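Homoserine kinase (Listeria monocytogenes, PDB 3HUL) probably catalyses the ATP-dependent phosphorylation of L-homoserine to O-phospho-L-homoserine, a late step in threonine biosynthesis, as a member of the GHMP kinase family. Local coordinates at residues 5-10 with 128-133; 21-26 with 132-137; 25-30 with 277-282. All blocks are in the same frame, centred on the assembly; numbering follows the deposited sequence.

Interaction 1 (5-10 with 128-133); sequences IRVPAT and APAVLG
Thr-10 and Ala-130 meet where strand 3-12 packs against the last turn of helix 127-132. The methyl CG2 of Thr-10 does the touching: it presses on the helix backbone at Ala-130 N, 3.5 Å away, and lies 4.0 Å from Ala-130 CB. The same methyl also meets the ring of Pro-129, with CG2 3.9 Å from Pro-129 CB. The Thr-10 torsion (chi1 50°) sets CG2 anti to the carbonyl carbon and places OG1 between the backbone N and the carbonyl carbon, from where it hydrogen-bonds ND2 of Asn-126, just before the helix. One threonine thus gives its methyl to the helix surface and its hydroxyl to the residue just ahead of it, and it stands close to Gly-87 of the predicted ATP-binding loop. Two residues back, Pro-8 offers the edge of its ring, CD reaching the carbonyl oxygen of Ala-130 at 3.5 Å. Val-7 adds its CG1 branch alongside the alanine methyl, 4.1 Å from Ala-130 CB, and its side chain also packs on Ala-91 and Val-94 of helix 88-103. The short segments are 7.5 Å apart at closest approach, their directions 138° apart, a close seating consistent with the small side chain of Ala-130. No hydrogen bond crosses between them, so the junction rests on van der Waals packing of methyl and ring carbons against the helix backbone and the Ala-130 methyl.

Interaction 2 (21-26 with 132-137); sequences CGLALT and LGNWVV
An antiparallel ladder joins strand 21-25 to the start of strand 135-141 in the large mixed sheet of the kinase. Gly-22 and Val-136 form the hydrogen-bonded pair: Gly-22 N gives a bond of 3.1 Å to Val-136 O, and Val-136 N returns one of 2.9 Å to Gly-22 O, both nearly in line with the accepting carbonyl. A third bond, Ala-24 N to Asn-134 O at 2.9 Å, carries the ladder toward the turn, with its donor tilted 25° from the carbonyl plane. Cys-21 with Val-137 and Leu-23 with Trp-135 are non-hydrogen-bonded pairs, and their four side chains share one face of the sheet. There the Trp-135 ring lies with CG anti to the backbone N (chi1 168°), which turns its CD1 edge to the strand opposite: Gly-22 O sits in the ring plane, 3.4 Å from CD1. Cys-21 CB approaches the same edge, near NE1, a buried nitrogen for which the model offers no partner. Leu-23 lays CD1 across the tryptophan stem, 3.7 Å from Trp-135 CB, while Cys-21 SG meets the CG2 branch of Val-137 at 4.0 Å. Helix 181-198 covers this face through Ile-195, and Phe-152 meets the indole edge-to-face. On the other face Val-136 packs against Ala-128 and Pro-129. Gly-133, with positive phi (85°), ends helix 127-132 and leads the chain into the mixed sheet of the GHMP kinase N-terminal domain, a family of the S5 clan.

Interaction 3 (25-30 with 277-282); sequences LTLYLT and LLLDVE
Hydrogen bonds to Asp-280 hold Thr-26 at the corner between strands 21-25 and 27-36. Its hydroxyl OG1 accepts Asp-280 N at 2.8 Å in a nearly straight bond (169°), and its backbone N donates to Asp-280 O at 3.0 Å in a more bent one. The Thr-26 torsion (chi1 49°) turns OG1 to the strand backbone and leaves CG2 against Asp-280 CB. Water 1 links the same hydroxyl to Leu-278 O, to which it donates. The second polar link joins side chains: Tyr-28 OH donates to Glu-282 OE1 at 2.6 Å, meeting the anti side of the carboxylate, and OE1 lies in the plane of the ring at its edge. Ring and carboxylate planes stand 56° apart. Glu-282 reaches there by a bend at chi2, while its OE2 takes the backbone NH of Ser-284; the Tyr-28 ring also receives Arg-6 in a cation-pi contact. Thr-26 is the centre of an inverse gamma turn, the corner at which the chain leaves one strand for the next, and strand 275-280 belongs to the separate four-stranded antiparallel sheet, so the contact ties the two sheets of the kinase together. Apolar contacts centre on Leu-279, whose branches divide: CD1 lies 3.8 Å from Leu-25 CD1 and CD2 3.8 Å from Leu-27 CG, with Leu-277 CD2 more distant, 4.5 Å from Leu-27 CD2.

How the interactions relate
Interactions 1 and 2 are wholly buried, with centres about 7 Å apart, and share Leu-132 and Gly-133, where helix 127-132 passes into strand 135-141. Interaction 3 is only partly buried and shares Leu-25 and Thr-26 with interaction 2, at the corner between consecutive strands. Strand 3-12 neighbours both 21-25 and 27-36. All three contacts reach the large mixed sheet: the first seats a helix on it, the second pairs strands within it, and the third joins it to the four-stranded sheet. Their chemistry follows: van der Waals packing without a hydrogen bond between the segments, then a backbone ladder, then side-chain hydrogen bonds and a water beside a leucine cluster.

Interaction 1 (5-10 with 128-133)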
loop_
_atom_site.group_PDB
_atom_site.type_symbol
_atom_site.label_atom_id
_atom_site.label_comp_id
_atom_site.label_asym_id
_atom_site.label_seq_id
_atom_site.Cartn_x
_atom_site.Cartn_y
_atom_site.Cartn_z
ATOM N N ILE A 5 -21.123 4.704 24.427
ATOM C CA ILE A 5 -20.006 5.331 23.740
ATOM C C ILE A 5 -18.804 4.560 24.203
ATOM O O ILE A 5 -18.607 4.402 25.391
ATOM C CB ILE A 5 -19.835 6.812 24.142
ATOM C CG1 ILE A 5 -21.068 7.626 23.766
ATOM C CG2 ILE A 5 -18.545 7.411 23.533
ATOM C CD1 ILE A 5 -21.016 9.022 24.278
ATOM N N ARG A 6 -18.018 4.059 23.251
ATOM C CA ARG A 6 -16.787 3.334 23.554
ATOM C C ARG A 6 -15.618 3.977 22.810
ATOM O O ARG A 6 -15.750 4.315 21.642
ATOM C CB ARG A 6 -16.911 1.876 23.138
ATOM C CG ARG A 6 -15.810 1.010 23.711
ATOM C CD ARG A 6 -15.368 -0.073 22.753
ATOM N NE ARG A 6 -16.410 -1.073 22.577
ATOM C CZ ARG A 6 -16.751 -1.977 23.495
ATOM N NH1 ARG A 6 -16.120 -2.020 24.667
ATOM N NH2 ARG A 6 -17.735 -2.837 23.242
ATOM N N VAL A 7 -14.493 4.169 23.505
ATOM C CA VAL A 7 -13.309 4.836 22.945
ATOM C C VAL A 7 -12.092 4.046 23.365
ATOM O O VAL A 7 -11.965 3.722 24.548
ATOM C CB VAL A 7 -13.138 6.284 23.473
ATOM C CG1 VAL A 7 -11.956 6.971 22.789
ATOM C CG2 VAL A 7 -14.450 7.116 23.300
ATOM N N PRO A 8 -11.189 3.732 22.402
ATOM C CA PRO A 8 -10.022 2.937 22.725
ATOM C C PRO A 8 -8.804 3.712 23.279
ATOM O O PRO A 8 -8.648 4.920 23.040
ATOM C CB PRO A 8 -9.662 2.293 21.383
ATOM C CG PRO A 8 -10.050 3.290 20.364
ATOM C CD PRO A 8 -11.265 4.027 20.954
ATOM N N ALA A 9 -7.966 2.984 24.023
ATOM C CA ALA A 9 -6.654 3.417 24.426
ATOM C C ALA A 9 -5.775 3.601 23.194
ATOM O O ALA A 9 -6.042 3.016 22.136
ATOM C CB ALA A 9 -6.044 2.382 25.338
ATOM N N THR A 10 -4.732 4.407 23.338
ATOM C CA THR A 10 -3.800 4.713 22.249
ATOM C C THR A 10 -2.415 4.895 22.814
ATOM O O THR A 10 -2.244 5.374 23.944
ATOM C CB THR A 10 -4.160 6.054 21.526
ATOM O OG1 THR A 10 -4.337 7.067 22.515
ATOM C CG2 THR A 10 -5.436 5.937 20.704
ATOM N N ALA A 128 -6.229 11.247 17.261
ATOM C CA ALA A 128 -6.580 10.830 15.912
ATOM C C ALA A 128 -6.808 9.293 15.865
ATOM O O ALA A 128 -7.860 8.849 15.420
ATOM C CB ALA A 128 -5.514 11.299 14.886
ATOM N N PRO A 129 -5.847 8.484 16.365
ATOM C CA PRO A 129 -6.153 7.039 16.409
ATOM C C PRO A 129 -7.334 6.678 17.349
ATOM O O PRO A 129 -8.026 5.694 17.090
ATOM C CB PRO A 129 -4.829 6.384 16.865
ATOM C CG PRO A 129 -3.959 7.467 17.322
ATOM C CD PRO A 129 -4.466 8.784 16.795
ATOM N N ALA A 130 -7.587 7.468 18.403
ATOM C CA ALA A 130 -8.764 7.215 19.246
ATOM C C ALA A 130 -10.053 7.385 18.442
ATOM O O ALA A 130 -10.995 6.618 18.599
ATOM C CB ALA A 130 -8.770 8.119 20.506
ATOM N N VAL A 131 -10.080 8.367 17.554
ATOM C CA VAL A 131 -11.231 8.545 16.669
ATOM C C VAL A 131 -11.215 7.600 15.461
ATOM O O VAL A 131 -12.235 7.065 15.094
ATOM C CB VAL A 131 -11.312 9.992 16.159
ATOM C CG1 VAL A 131 -12.503 10.165 15.168
ATOM C CG2 VAL A 131 -11.448 10.944 17.324
ATOM N N LEU A 132 -10.058 7.385 14.843
ATOM C CA LEU A 132 -10.013 6.782 13.495
ATOM C C LEU A 132 -9.712 5.305 13.541
ATOM O O LEU A 132 -10.052 4.560 12.624
ATOM C CB LEU A 132 -8.976 7.492 12.662
ATOM C CG LEU A 132 -9.279 8.994 12.577
ATOM C CD1 LEU A 132 -8.171 9.642 11.822
ATOM C CD2 LEU A 132 -10.667 9.247 11.910
ATOM N N GLY A 133 -9.096 4.883 14.640
ATOM C CA GLY A 133 -8.733 3.500 14.823
ATOM C C GLY A 133 -7.390 3.238 14.155
ATOM O O GLY A 133 -6.912 4.020 13.337
#

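Interaction 2 (21-26 with 132-137)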
loop_
_atom_site.group_PDB
_atom_site.type_symbol
_atom_site.label_atom_id
_atom_site.label_comp_id
_atom_site.label_asym_id
_atom_site.label_seq_id
_atom_site.Cartn_x
_atom_site.Cartn_y
_atom_site.Cartn_z
ATOM N N CYS A 21 2.882 10.080 15.297
ATOM C CA CYS A 21 2.425 8.714 15.093
ATOM C C CYS A 21 1.805 8.126 16.366
ATOM O O CYS A 21 2.344 8.273 17.481
ATOM C CB CYS A 21 3.590 7.825 14.614
ATOM S SG CYS A 21 4.360 8.392 13.057
ATOM N N GLY A 22 0.692 7.430 16.186
ATOM C CA GLY A 22 0.026 6.796 17.299
ATOM C C GLY A 22 -0.863 5.682 16.823
ATOM O O GLY A 22 -1.194 5.600 15.633
ATOM N N LEU A 23 -1.306 4.866 17.770
ATOM C CA LEU A 23 -1.849 3.547 17.473
ATOM C C LEU A 23 -2.897 3.223 18.525
ATOM O O LEU A 23 -2.614 3.351 19.725
ATOM C CB LEU A 23 -0.697 2.505 17.475
ATOM C CG LEU A 23 -0.928 1.005 17.203
ATOM C CD1 LEU A 23 -1.453 0.771 15.778
ATOM C CD2 LEU A 23 0.372 0.253 17.370
ATOM N N ALA A 24 -4.098 2.846 18.078
ATOM C CA ALA A 24 -5.196 2.493 18.974
ATOM C C ALA A 24 -4.998 1.075 19.472
ATOM O O ALA A 24 -4.506 0.231 18.735
ATOM C CB ALA A 24 -6.586 2.649 18.280
ATOM N N LEU A 25 -5.401 0.829 20.714
ATOM C CA LEU A 25 -5.167 -0.450 21.405
ATOM C C LEU A 25 -6.448 -1.004 22.049
ATOM O O LEU A 25 -7.387 -0.252 22.296
ATOM C CB LEU A 25 -4.094 -0.270 22.484
ATOM C CG LEU A 25 -2.717 0.188 22.020
ATOM C CD1 LEU A 25 -1.814 0.316 23.242
ATOM C CD2 LEU A 25 -2.162 -0.832 21.031
ATOM N N THR A 26 -6.473 -2.315 22.309
ATOM C CA THR A 26 -7.670 -2.987 22.825
ATOM C C THR A 26 -7.847 -2.806 24.349
ATOM O O THR A 26 -7.870 -3.780 25.094
ATOM C CB THR A 26 -7.670 -4.504 22.449
ATOM O OG1 THR A 26 -6.411 -5.063 22.791
ATOM C CG2 THR A 26 -7.910 -4.722 20.920
ATOM N N LEU A 132 -10.058 7.385 14.843
ATOM C CA LEU A 132 -10.013 6.782 13.495
ATOM C C LEU A 132 -9.712 5.305 13.541
ATOM O O LEU A 132 -10.052 4.560 12.624
ATOM C CB LEU A 132 -8.976 7.492 12.662
ATOM C CG LEU A 132 -9.279 8.994 12.577
ATOM C CD1 LEU A 132 -8.171 9.642 11.822
ATOM C CD2 LEU A 132 -10.667 9.247 11.910
ATOM N N GLY A 133 -9.096 4.883 14.640
ATOM C CA GLY A 133 -8.733 3.500 14.823
ATOM C C GLY A 133 -7.390 3.238 14.155
ATOM O O GLY A 133 -6.912 4.020 13.337
ATOM N N ASN A 134 -6.799 2.118 14.532
ATOM C CA ASN A 134 -5.575 1.639 13.940
ATOM C C ASN A 134 -4.388 2.593 14.116
ATOM O O ASN A 134 -4.207 3.174 15.183
ATOM C CB ASN A 134 -5.827 1.274 12.465
ATOM C CG ASN A 134 -5.213 -0.037 12.106
ATOM O OD1 ASN A 134 -4.030 -0.266 12.375
ATOM N ND2 ASN A 134 -6.008 -0.924 11.522
ATOM N N TRP A 135 -3.603 2.764 13.062
ATOM C CA TRP A 135 -2.343 3.522 13.124
ATOM C C TRP A 135 -2.541 4.813 12.336
ATOM O O TRP A 135 -2.974 4.776 11.167
ATOM C CB TRP A 135 -1.172 2.666 12.608
ATOM C CG TRP A 135 0.107 3.408 12.345
ATOM C CD1 TRP A 135 0.676 4.378 13.119
ATOM C CD2 TRP A 135 0.975 3.236 11.220
ATOM N NE1 TRP A 135 1.836 4.824 12.544
ATOM C CE2 TRP A 135 2.043 4.144 11.373
ATOM C CE3 TRP A 135 0.970 2.374 10.115
ATOM C CZ2 TRP A 135 3.109 4.225 10.456
ATOM C CZ3 TRP A 135 2.009 2.468 9.183
ATOM C CH2 TRP A 135 3.064 3.401 9.360
ATOM N N VAL A 136 -2.295 5.945 12.999
ATOM C CA VAL A 136 -2.420 7.258 12.347
ATOM C C VAL A 136 -1.096 7.991 12.352
ATOM O O VAL A 136 -0.440 8.076 13.392
ATOM C CB VAL A 136 -3.501 8.153 12.996
ATOM C CG1 VAL A 136 -3.728 9.488 12.134
ATOM C CG2 VAL A 136 -4.783 7.383 13.106
ATOM N N VAL A 137 -0.691 8.462 11.173
ATOM C CA VAL A 137 0.435 9.380 11.045
ATOM C C VAL A 137 -0.159 10.775 10.869
ATOM O O VAL A 137 -0.955 11.015 9.949
ATOM C CB VAL A 137 1.343 9.032 9.840
ATOM C CG1 VAL A 137 2.458 10.093 9.633
ATOM C CG2 VAL A 137 1.915 7.649 9.974
#

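Interaction 3 (25-30 with 277-282)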
loop_
_atom_site.group_PDB
_atom_site.type_symbol
_atom_site.label_atom_id
_atom_site.label_comp_id
_atom_site.label_asym_id
_atom_site.label_seq_id
_atom_site.Cartn_x
_atom_site.Cartn_y
_atom_site.Cartn_z
ATOM N N LEU A 25 -5.401 0.829 20.714
ATOM C CA LEU A 25 -5.167 -0.450 21.405
ATOM C C LEU A 25 -6.448 -1.004 22.049
ATOM O O LEU A 25 -7.387 -0.252 22.296
ATOM C CB LEU A 25 -4.094 -0.270 22.484
ATOM C CG LEU A 25 -2.717 0.188 22.020
ATOM C CD1 LEU A 25 -1.814 0.316 23.242
ATOM C CD2 LEU A 25 -2.162 -0.832 21.031
ATOM N N THR A 26 -6.473 -2.315 22.309
ATOM C CA THR A 26 -7.670 -2.987 22.825
ATOM C C THR A 26 -7.847 -2.806 24.349
ATOM O O THR A 26 -7.870 -3.780 25.094
ATOM C CB THR A 26 -7.670 -4.504 22.449
ATOM O OG1 THR A 26 -6.411 -5.063 22.791
ATOM C CG2 THR A 26 -7.910 -4.722 20.920
ATOM N N LEU A 27 -7.909 -1.554 24.807
ATOM C CA LEU A 27 -8.393 -1.235 26.154
ATOM C C LEU A 27 -9.376 -0.111 25.919
ATOM O O LEU A 27 -9.202 0.649 24.961
ATOM C CB LEU A 27 -7.274 -0.780 27.082
ATOM C CG LEU A 27 -6.249 -1.799 27.570
ATOM C CD1 LEU A 27 -5.125 -1.045 28.297
ATOM C CD2 LEU A 27 -6.867 -2.911 28.484
ATOM N N TYR A 28 -10.409 -0.031 26.748
ATOM C CA TYR A 28 -11.560 0.832 26.449
ATOM C C TYR A 28 -12.057 1.688 27.585
ATOM O O TYR A 28 -11.989 1.306 28.746
ATOM C CB TYR A 28 -12.736 0.034 25.872
ATOM C CG TYR A 28 -12.315 -0.871 24.745
ATOM C CD1 TYR A 28 -12.090 -0.358 23.461
ATOM C CD2 TYR A 28 -12.098 -2.226 24.970
ATOM C CE1 TYR A 28 -11.692 -1.172 22.439
ATOM C CE2 TYR A 28 -11.692 -3.053 23.955
ATOM C CZ TYR A 28 -11.492 -2.516 22.686
ATOM O OH TYR A 28 -11.086 -3.328 21.668
ATOM N N LEU A 29 -12.517 2.869 27.203
ATOM C CA LEU A 29 -13.321 3.729 28.022
ATOM C C LEU A 29 -14.697 3.538 27.446
ATOM O O LEU A 29 -14.911 3.769 26.243
ATOM C CB LEU A 29 -12.835 5.181 27.920
ATOM C CG LEU A 29 -13.603 6.391 28.497
ATOM C CD1 LEU A 29 -14.680 6.030 29.476
ATOM C CD2 LEU A 29 -12.650 7.400 29.120
ATOM N N THR A 30 -15.603 3.042 28.291
ATOM C CA THR A 30 -16.996 2.809 27.924
ATOM C C THR A 30 -17.974 3.661 28.759
ATOM O O THR A 30 -18.021 3.551 29.993
ATOM C CB THR A 30 -17.390 1.315 28.063
ATOM O OG1 THR A 30 -16.456 0.496 27.339
ATOM C CG2 THR A 30 -18.796 1.087 27.501
ATOM N N LEU A 277 0.247 -7.180 30.446
ATOM C CA LEU A 277 -1.025 -7.345 29.750
ATOM C C LEU A 277 -0.818 -7.554 28.261
ATOM O O LEU A 277 0.116 -7.032 27.688
ATOM C CB LEU A 277 -1.931 -6.133 29.986
ATOM C CG LEU A 277 -3.022 -6.256 31.057
ATOM C CD1 LEU A 277 -2.467 -6.530 32.462
ATOM C CD2 LEU A 277 -3.892 -4.982 31.072
ATOM N N LEU A 278 -1.694 -8.332 27.651
ATOM C CA LEU A 278 -1.633 -8.569 26.217
ATOM C C LEU A 278 -2.655 -7.673 25.523
ATOM O O LEU A 278 -3.852 -7.685 25.834
ATOM C CB LEU A 278 -1.857 -10.055 25.897
ATOM C CG LEU A 278 -1.685 -10.629 24.484
ATOM C CD1 LEU A 278 -0.461 -10.108 23.765
ATOM C CD2 LEU A 278 -1.608 -12.153 24.566
ATOM N N LEU A 279 -2.164 -6.849 24.608
ATOM C CA LEU A 279 -3.051 -5.950 23.866
ATOM C C LEU A 279 -2.940 -6.222 22.383
ATOM O O LEU A 279 -1.900 -6.639 21.924
ATOM C CB LEU A 279 -2.670 -4.503 24.150
ATOM C CG LEU A 279 -2.321 -4.116 25.585
ATOM C CD1 LEU A 279 -1.794 -2.709 25.593
ATOM C CD2 LEU A 279 -3.519 -4.247 26.543
ATOM N N ASP A 280 -4.016 -5.960 21.643
ATOM C CA ASP A 280 -3.967 -5.965 20.208
ATOM C C ASP A 280 -4.129 -4.545 19.649
ATOM O O ASP A 280 -4.565 -3.631 20.363
ATOM C CB ASP A 280 -5.045 -6.897 19.641
ATOM C CG ASP A 280 -4.728 -8.381 19.881
ATOM O OD1 ASP A 280 -3.664 -8.868 19.456
ATOM O OD2 ASP A 280 -5.553 -9.065 20.496
ATOM N N VAL A 281 -3.788 -4.378 18.367
ATOM C CA VAL A 281 -4.151 -3.182 17.598
ATOM C C VAL A 281 -5.665 -3.151 17.493
ATOM O O VAL A 281 -6.276 -4.152 17.146
ATOM C CB VAL A 281 -3.494 -3.177 16.181
ATOM C CG1 VAL A 281 -4.010 -2.035 15.316
ATOM C CG2 VAL A 281 -1.924 -3.130 16.287
ATOM N N GLU A 282 -6.274 -2.016 17.826
ATOM C CA GLU A 282 -7.719 -1.854 17.670
ATOM C C GLU A 282 -8.001 -1.082 16.365
ATOM O O GLU A 282 -7.592 0.073 16.201
ATOM C CB GLU A 282 -8.336 -1.174 18.921
ATOM C CG GLU A 282 -9.802 -0.729 18.787
ATOM C CD GLU A 282 -10.736 -1.864 18.365
ATOM O OE1 GLU A 282 -10.953 -2.802 19.164
ATOM O OE2 GLU A 282 -11.267 -1.816 17.233
HETATM O O HOH W 1 -6.498 -6.980 24.915
#